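Local coordinates for D-3-phosphoglycerate dehydrogenase-related protein (Vibrio cholerae, PDB 4S1V) that probably catalyses the NAD-dependent interconversion of a D-2-hydroxyacid, such as 3-phosphoglycerate, and its 2-keto acid, at residues Y249-M252 and M257-A260; S112-A117 and D231-N236; G151-G156 and G218-Q223. All blocks are in the same frame, centred on the assembly; numbering follows the deposited sequence.

Following the chain from the N terminus, residues 112-117 on helix 104-119 open contact 2, which closes only at 231-236. Within that span contact 3 both opens, at 151-156, and closes, at 218-223, so it nests inside contact 2. Contact 1 comes afterwards and joins two pieces close in sequence, 249-252 and 257-260. All three reach the same seven-stranded parallel sheet. Contact 3 ties the end of strand 150-153 to the approach to helix 222-226, contact 2 lays helix 104-119 against strand 233-236, and contact 1 packs helix 247-254 against the adjacent strand 259-262. Backbone bonding between Gln259 and Ser232 joins contacts 1 and 2 directly.

Contact 1 (Y249-M252 and M257-A260); sequences YSVM and MRQA
Val251 and Met252 of the helix both meet the side chain of Arg258, and Met252 also meets the methyl of Ala260; the evidence for tight packing lies in these four residues. Val251 CG1 rests over the centre of the Arg258 guanidinium, 3.7 Å above its plane, so a methyl group lies on one flat face of the arginine. It is put there by a first torsion that sets CG1 anti to the backbone N (chi1 169°). Met252 approaches the same group differently: its side chain crosses that of Arg258 at about a right angle, and the terminal methyl CE lies 3.5 Å from Arg258 NH2, arriving obliquely. Bends at chi2 (-55°) and chi3 carry the sulfur past Ala260 CB, with Met252 SD 3.8 Å from that methyl and alongside Gln259 O, and bring CE to the guanidinium. The helix and strand belong to a beta-alpha-beta crossover, in which strand 233-236, helix 247-254 and strand 259-262 follow one another and the two strands lie side by side and parallel in the Rossmann sheet. The turn that brings the chain back is short, and the closest CA pair, Met252 and Arg258, is 6.6 Å apart. Arg258 is buried; NH1 donates to Leu225 O, and NH2 is also hydrogen-bonded outside the two segments. The looser side is formed by the residues alternating with Arg258 and Ala260. Met257 is exposed, with its CB directed away from the helix. The Gln259 side chain makes no contact with 249-252, and its NE2 bonds to Ala117 O. Tyr249 is instead buried against the second subunit, its OH bonded to Val30 O and its ring meeting Phe31, both of that subunit.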
loop_
_atom_site.group_PDB
_atom_site.type_symbol
_atom_site.label_atom_id
_atom_site.label_comp_id
_atom_site.label_asym_id
_atom_site.label_seq_id
_atom_site.Cartn_x
_atom_site.Cartn_y
_atom_site.Cartn_z
ATOM N N TYR C 249 -16.095 0.335 -15.892
ATOM C CA TYR C 249 -15.478 -0.532 -14.883
ATOM C C TYR C 249 -14.734 -1.692 -15.539
ATOM O O TYR C 249 -13.579 -1.956 -15.217
ATOM C CB TYR C 249 -16.474 -1.082 -13.843
ATOM C CG TYR C 249 -15.791 -2.147 -13.007
ATOM C CD1 TYR C 249 -14.928 -1.786 -11.973
ATOM C CD2 TYR C 249 -15.924 -3.505 -13.313
ATOM C CE1 TYR C 249 -14.257 -2.740 -11.234
ATOM C CE2 TYR C 249 -15.242 -4.473 -12.586
ATOM C CZ TYR C 249 -14.411 -4.083 -11.549
ATOM O OH TYR C 249 -13.732 -5.011 -10.806
ATOM N N SER C 250 -15.407 -2.386 -16.449
ATOM C CA SER C 250 -14.825 -3.556 -17.105
ATOM C C SER C 250 -13.482 -3.205 -17.752
ATOM O O SER C 250 -12.511 -3.951 -17.606
ATOM C CB SER C 250 -15.800 -4.131 -18.133
ATOM O OG SER C 250 -15.280 -5.323 -18.713
ATOM N N VAL C 251 -13.426 -2.053 -18.424
ATOM C CA VAL C 251 -12.231 -1.617 -19.171
ATOM C C VAL C 251 -11.094 -1.150 -18.254
ATOM O O VAL C 251 -9.939 -1.523 -18.453
ATOM C CB VAL C 251 -12.583 -0.516 -20.203
ATOM C CG1 VAL C 251 -11.333 0.120 -20.785
ATOM C CG2 VAL C 251 -13.439 -1.089 -21.326
ATOM N N MET C 252 -11.420 -0.360 -17.237
ATOM C CA MET C 252 -10.410 0.107 -16.290
ATOM C C MET C 252 -9.794 -1.037 -15.477
ATOM O O MET C 252 -8.579 -1.060 -15.237
ATOM C CB MET C 252 -10.985 1.194 -15.379
ATOM C CG MET C 252 -11.356 2.474 -16.120
ATOM S SD MET C 252 -9.978 3.156 -17.069
ATOM C CE MET C 252 -10.807 3.516 -18.610
ATOM N N MET C 257 -2.815 0.334 -16.640
ATOM C CA MET C 257 -2.009 1.438 -17.142
ATOM C C MET C 257 -2.858 2.601 -17.648
ATOM O O MET C 257 -2.366 3.720 -17.765
ATOM C CB MET C 257 -1.009 0.968 -18.198
ATOM C CG MET C 257 0.443 0.971 -17.716
ATOM S SD MET C 257 0.834 -0.125 -16.324
ATOM C CE MET C 257 0.705 0.974 -14.912
ATOM N N ARG C 258 -4.127 2.327 -17.945
ATOM C CA ARG C 258 -5.086 3.370 -18.280
ATOM C C ARG C 258 -5.645 3.999 -17.013
ATOM O O ARG C 258 -5.605 3.399 -15.938
ATOM C CB ARG C 258 -6.236 2.781 -19.084
ATOM C CG ARG C 258 -5.885 2.486 -20.530
ATOM C CD ARG C 258 -7.089 1.958 -21.276
ATOM N NE ARG C 258 -8.201 2.911 -21.256
ATOM C CZ ARG C 258 -9.168 2.932 -22.164
ATOM N NH1 ARG C 258 -9.146 2.061 -23.173
ATOM N NH2 ARG C 258 -10.149 3.822 -22.077
ATOM N N GLN C 259 -6.190 5.202 -17.152
ATOM C CA GLN C 259 -6.763 5.918 -16.028
ATOM C C GLN C 259 -8.152 6.480 -16.326
ATOM O O GLN C 259 -8.544 6.648 -17.482
ATOM C CB GLN C 259 -5.822 7.043 -15.597
ATOM C CG GLN C 259 -4.662 6.579 -14.737
ATOM C CD GLN C 259 -3.776 7.727 -14.300
ATOM O OE1 GLN C 259 -2.572 7.702 -14.530
ATOM N NE2 GLN C 259 -4.370 8.742 -13.667
ATOM N N ALA C 260 -8.899 6.759 -15.264
ATOM C CA ALA C 260 -10.191 7.406 -15.391
ATOM C C ALA C 260 -10.407 8.331 -14.203
ATOM O O ALA C 260 -9.780 8.166 -13.159
ATOM C CB ALA C 260 -11.313 6.381 -15.505
#

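Contact 2 (S112-A117 and D231-N236); sequences SLILAA and DSLFVN
Ile114 and Ala117, one helical turn apart, meet Val235 and Leu233, which are two residues apart on the strand and so point to the same side of the sheet. The interaction across the contact is apolar. Ile114 CG1 reaches Val235 CG2 at 3.8 Å, the two side chains crossing at about a right angle, and Ala117 CB touches Leu233 CD1 at 4.0 Å. Leu233 is spread between two partners: chi1 (167°) sends CG toward the helix, and chi2 (70°) divides the methyls, CD1 going to Ala117 CB and CD2 to Ile114 O, 4.1 Å away. The contact itself has no polar bond; the helix is held by bonds such as Ala117 N to Leu113 O, 2.9 Å, while Leu233 pairs through its backbone with Asp204 and Leu206 of the adjoining strand region. Packing also continues beyond the two segments, for Leu113 and Ala116 touch Leu284 of the same chain and Leu121 of the third subunit. The axes of 112-117 and 233-236 come within 9.8 Å, roughly antiparallel at 151°, an arrangement typical of a helix laid on one face of the parallel sheet in a Rossmann domain.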
loop_
_atom_site.group_PDB
_atom_site.type_symbol
_atom_site.label_atom_id
_atom_site.label_comp_id
_atom_site.label_asym_id
_atom_site.label_seq_id
_atom_site.Cartn_x
_atom_site.Cartn_y
_atom_site.Cartn_z
ATOM N N SER C 112 -9.728 20.133 -11.736
ATOM C CA SER C 112 -9.111 19.634 -10.515
ATOM C C SER C 112 -8.989 18.105 -10.529
ATOM O O SER C 112 -7.993 17.551 -10.053
ATOM C CB SER C 112 -9.919 20.088 -9.298
ATOM O OG SER C 112 -9.323 19.629 -8.099
ATOM N N LEU C 113 -10.002 17.437 -11.077
ATOM C CA LEU C 113 -9.998 15.983 -11.213
ATOM C C LEU C 113 -8.925 15.564 -12.201
ATOM O O LEU C 113 -8.172 14.620 -11.960
ATOM C CB LEU C 113 -11.366 15.459 -11.688
ATOM C CG LEU C 113 -12.642 15.627 -10.852
ATOM C CD1 LEU C 113 -13.627 14.511 -11.179
ATOM C CD2 LEU C 113 -12.362 15.636 -9.357
ATOM N N ILE C 114 -8.859 16.283 -13.315
ATOM C CA ILE C 114 -7.898 15.978 -14.375
ATOM C C ILE C 114 -6.463 16.082 -13.853
ATOM O O ILE C 114 -5.646 15.188 -14.083
ATOM C CB ILE C 114 -8.144 16.873 -15.616
ATOM C CG1 ILE C 114 -9.412 16.405 -16.340
ATOM C CG2 ILE C 114 -6.950 16.855 -16.559
ATOM C CD1 ILE C 114 -10.029 17.430 -17.277
ATOM N N LEU C 115 -6.182 17.155 -13.121
ATOM C CA LEU C 115 -4.853 17.386 -12.560
ATOM C C LEU C 115 -4.509 16.424 -11.431
ATOM O O LEU C 115 -3.384 15.938 -11.368
ATOM C CB LEU C 115 -4.703 18.833 -12.096
ATOM C CG LEU C 115 -4.455 19.910 -13.149
ATOM C CD1 LEU C 115 -4.753 21.279 -12.547
ATOM C CD2 LEU C 115 -3.028 19.867 -13.691
ATOM N N ALA C 116 -5.479 16.141 -10.555
ATOM C CA ALA C 116 -5.288 15.175 -9.462
ATOM C C ALA C 116 -5.008 13.763 -9.987
ATOM O O ALA C 116 -4.103 13.075 -9.509
ATOM C CB ALA C 116 -6.499 15.157 -8.539
ATOM N N ALA C 117 -5.800 13.344 -10.967
ATOM C CA ALA C 117 -5.647 12.037 -11.596
ATOM C C ALA C 117 -4.289 11.928 -12.284
ATOM O O ALA C 117 -3.586 10.931 -12.135
ATOM C CB ALA C 117 -6.775 11.800 -12.590
ATOM N N ASP C 231 -2.395 4.505 -22.306
ATOM C CA ASP C 231 -2.057 5.381 -21.182
ATOM C C ASP C 231 -2.974 6.616 -21.137
ATOM O O ASP C 231 -2.585 7.660 -20.611
ATOM C CB ASP C 231 -0.583 5.815 -21.255
ATOM C CG ASP C 231 -0.260 6.622 -22.518
ATOM O OD1 ASP C 231 -1.115 6.701 -23.432
ATOM O OD2 ASP C 231 0.856 7.177 -22.602
ATOM N N SER C 232 -4.177 6.497 -21.703
ATOM C CA SER C 232 -5.108 7.627 -21.775
ATOM C C SER C 232 -5.828 7.869 -20.443
ATOM O O SER C 232 -5.837 7.006 -19.552
ATOM C CB SER C 232 -6.123 7.424 -22.901
ATOM O OG SER C 232 -6.898 6.253 -22.698
ATOM N N LEU C 233 -6.413 9.052 -20.314
ATOM C CA LEU C 233 -7.254 9.374 -19.163
ATOM C C LEU C 233 -8.676 9.739 -19.588
ATOM O O LEU C 233 -8.887 10.714 -20.306
ATOM C CB LEU C 233 -6.637 10.498 -18.319
ATOM C CG LEU C 233 -7.567 11.144 -17.272
ATOM C CD1 LEU C 233 -7.890 10.196 -16.117
ATOM C CD2 LEU C 233 -6.954 12.440 -16.763
ATOM N N PHE C 234 -9.640 8.947 -19.128
ATOM C CA PHE C 234 -11.039 9.178 -19.453
ATOM C C PHE C 234 -11.731 9.926 -18.322
ATOM O O PHE C 234 -11.630 9.544 -17.162
ATOM C CB PHE C 234 -11.742 7.850 -19.720
ATOM C CG PHE C 234 -13.196 7.988 -20.037
ATOM C CD1 PHE C 234 -13.610 8.276 -21.326
ATOM C CD2 PHE C 234 -14.156 7.821 -19.040
ATOM C CE1 PHE C 234 -14.958 8.395 -21.630
ATOM C CE2 PHE C 234 -15.506 7.949 -19.333
ATOM C CZ PHE C 234 -15.908 8.229 -20.635
ATOM N N VAL C 235 -12.439 10.990 -18.671
ATOM C CA VAL C 235 -13.046 11.853 -17.657
ATOM C C VAL C 235 -14.547 11.988 -17.884
ATOM O O VAL C 235 -14.989 12.365 -18.974
ATOM C CB VAL C 235 -12.399 13.254 -17.636
ATOM C CG1 VAL C 235 -12.889 14.051 -16.434
ATOM C CG2 VAL C 235 -10.877 13.154 -17.598
ATOM N N ASN C 236 -15.330 11.686 -16.854
ATOM C CA ASN C 236 -16.768 11.922 -16.922
ATOM C C ASN C 236 -17.276 12.738 -15.739
ATOM O O ASN C 236 -17.412 12.208 -14.629
ATOM C CB ASN C 236 -17.524 10.596 -17.031
ATOM C CG ASN C 236 -18.964 10.761 -17.502
ATOM O OD1 ASN C 236 -19.447 11.875 -17.758
ATOM N ND2 ASN C 236 -19.663 9.636 -17.627
#

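Contact 3 (G151-G156 and G218-Q223); sequences GIWGLG and GIVTKQ
Between Trp153 and Val220, the nearest pair, the CA atoms stand 10.3 Å apart, so the backbones never approach and a large side chain has to span the distance. Trp153, the last residue of strand 150-153, does so with its indole: CG is anti to the backbone N (chi1 -166°), and the six-membered ring is the part that arrives. Ile219 runs at a slant to this ring, with CD1 3.7 Å from Trp153 CZ2 and CG1 3.7 Å from Trp153 CH2. Val220 slides past the indole in the opposite direction, its CG2 3.8 Å from Trp153 CZ3 and likewise oblique to the ring. Around them Trp176 meets the indole edge-to-face, and Phe200 touches both Trp153 and Val220. The strand ends at Trp153 and the chain turns at Gly154, whose backbone angles would press a CB against the preceding carbonyl O; with Gly156 it fits the GxGxxG pattern of Rossmann dinucleotide sites, consistent with the NAD-binding family. On the other segment, Thr221 N-caps helix 222-226, and Asp224 OD2 accepts from Thr221 N. The closest contacts are all carbon to carbon, with Ile219 O a little farther from Trp153 CH2, which suggests that at the Trp153 interface shape and hydrophobic burial seat the loop, while directional bonds such as Lys222 N to Glu244 OE1 hold it elsewhere.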
loop_
_atom_site.group_PDB
_atom_site.type_symbol
_atom_site.label_atom_id
_atom_site.label_comp_id
_atom_site.label_asym_id
_atom_site.label_seq_id
_atom_site.Cartn_x
_atom_site.Cartn_y
_atom_site.Cartn_z
ATOM N N GLY C 151 -9.181 15.860 -25.469
ATOM C CA GLY C 151 -10.404 15.610 -26.225
ATOM C C GLY C 151 -11.650 16.021 -25.469
ATOM O O GLY C 151 -11.871 15.590 -24.341
ATOM N N ILE C 152 -12.467 16.862 -26.096
ATOM C CA ILE C 152 -13.689 17.351 -25.485
ATOM C C ILE C 152 -14.877 16.925 -26.335
ATOM O O ILE C 152 -14.930 17.223 -27.535
ATOM C CB ILE C 152 -13.648 18.883 -25.304
ATOM C CG1 ILE C 152 -12.417 19.268 -24.484
ATOM C CG2 ILE C 152 -14.923 19.402 -24.643
ATOM C CD1 ILE C 152 -12.076 20.733 -24.555
ATOM N N TRP C 153 -15.789 16.166 -25.725
ATOM C CA TRP C 153 -17.055 15.825 -26.356
ATOM C C TRP C 153 -18.085 16.772 -25.820
ATOM O O TRP C 153 -18.469 16.681 -24.653
ATOM C CB TRP C 153 -17.450 14.380 -26.058
ATOM C CG TRP C 153 -18.569 13.842 -26.921
ATOM C CD1 TRP C 153 -19.611 14.556 -27.514
ATOM C CD2 TRP C 153 -18.807 12.435 -27.304
ATOM N NE1 TRP C 153 -20.441 13.717 -28.221
ATOM C CE2 TRP C 153 -20.011 12.434 -28.137
ATOM C CE3 TRP C 153 -18.157 11.226 -27.054
ATOM C CZ2 TRP C 153 -20.528 11.264 -28.683
ATOM C CZ3 TRP C 153 -18.691 10.054 -27.601
ATOM C CH2 TRP C 153 -19.844 10.075 -28.404
ATOM N N GLY C 154 -18.513 17.714 -26.664
ATOM C CA GLY C 154 -19.494 18.742 -26.283
ATOM C C GLY C 154 -18.852 20.059 -25.886
ATOM O O GLY C 154 -18.219 20.158 -24.831
ATOM N N LEU C 155 -19.025 21.083 -26.717
ATOM C CA LEU C 155 -18.377 22.375 -26.469
ATOM C C LEU C 155 -19.356 23.444 -25.987
ATOM O O LEU C 155 -19.384 24.559 -26.509
ATOM C CB LEU C 155 -17.588 22.846 -27.707
ATOM C CG LEU C 155 -16.397 23.793 -27.497
ATOM C CD1 LEU C 155 -15.244 23.105 -26.777
ATOM C CD2 LEU C 155 -15.928 24.369 -28.823
ATOM N N GLY C 156 -20.145 23.100 -24.969
ATOM C CA GLY C 156 -21.102 24.028 -24.374
ATOM C C GLY C 156 -20.437 24.886 -23.318
ATOM O O GLY C 156 -19.209 25.010 -23.292
ATOM N N GLY C 218 -26.026 5.909 -23.458
ATOM C CA GLY C 218 -25.133 4.879 -23.981
ATOM C C GLY C 218 -24.374 5.275 -25.238
ATOM O O GLY C 218 -23.971 4.410 -26.022
ATOM N N ILE C 219 -24.173 6.579 -25.433
ATOM C CA ILE C 219 -23.472 7.065 -26.625
ATOM C C ILE C 219 -21.977 6.690 -26.654
ATOM O O ILE C 219 -21.405 6.494 -27.723
ATOM C CB ILE C 219 -23.703 8.579 -26.872
ATOM C CG1 ILE C 219 -23.377 8.927 -28.333
ATOM C CG2 ILE C 219 -22.924 9.427 -25.872
ATOM C CD1 ILE C 219 -24.023 10.196 -28.836
ATOM N N VAL C 220 -21.351 6.590 -25.484
ATOM C CA VAL C 220 -20.022 5.986 -25.396
ATOM C C VAL C 220 -20.196 4.474 -25.202
ATOM O O VAL C 220 -20.807 4.031 -24.232
ATOM C CB VAL C 220 -19.157 6.592 -24.258
ATOM C CG1 VAL C 220 -17.737 6.051 -24.337
ATOM C CG2 VAL C 220 -19.152 8.118 -24.324
ATOM N N THR C 221 -19.678 3.692 -26.148
ATOM C CA THR C 221 -19.754 2.231 -26.076
ATOM C C THR C 221 -18.467 1.672 -25.486
ATOM O O THR C 221 -17.447 2.377 -25.449
ATOM C CB THR C 221 -19.925 1.598 -27.471
ATOM O OG1 THR C 221 -18.720 1.791 -28.232
ATOM C CG2 THR C 221 -21.132 2.200 -28.209
ATOM N N LYS C 222 -18.512 0.410 -25.045
ATOM C CA LYS C 222 -17.314 -0.290 -24.581
ATOM C C LYS C 222 -16.240 -0.298 -25.670
ATOM O O LYS C 222 -15.051 -0.148 -25.381
ATOM C CB LYS C 222 -17.642 -1.730 -24.150
ATOM C CG LYS C 222 -16.465 -2.464 -23.529
ATOM C CD LYS C 222 -16.842 -3.875 -23.106
ATOM C CE LYS C 222 -15.846 -4.420 -22.097
ATOM N NZ LYS C 222 -16.332 -5.697 -21.507
ATOM N N GLN C 223 -16.672 -0.462 -26.916
ATOM C CA GLN C 223 -15.775 -0.443 -28.072
ATOM C C GLN C 223 -15.061 0.909 -28.220
ATOM O O GLN C 223 -13.879 0.955 -28.541
ATOM C CB GLN C 223 -16.530 -0.843 -29.353
ATOM C CG GLN C 223 -17.002 -2.304 -29.379
ATOM C CD GLN C 223 -18.388 -2.546 -28.752
ATOM O OE1 GLN C 223 -18.802 -1.878 -27.788
ATOM N NE2 GLN C 223 -19.106 -3.527 -29.298
#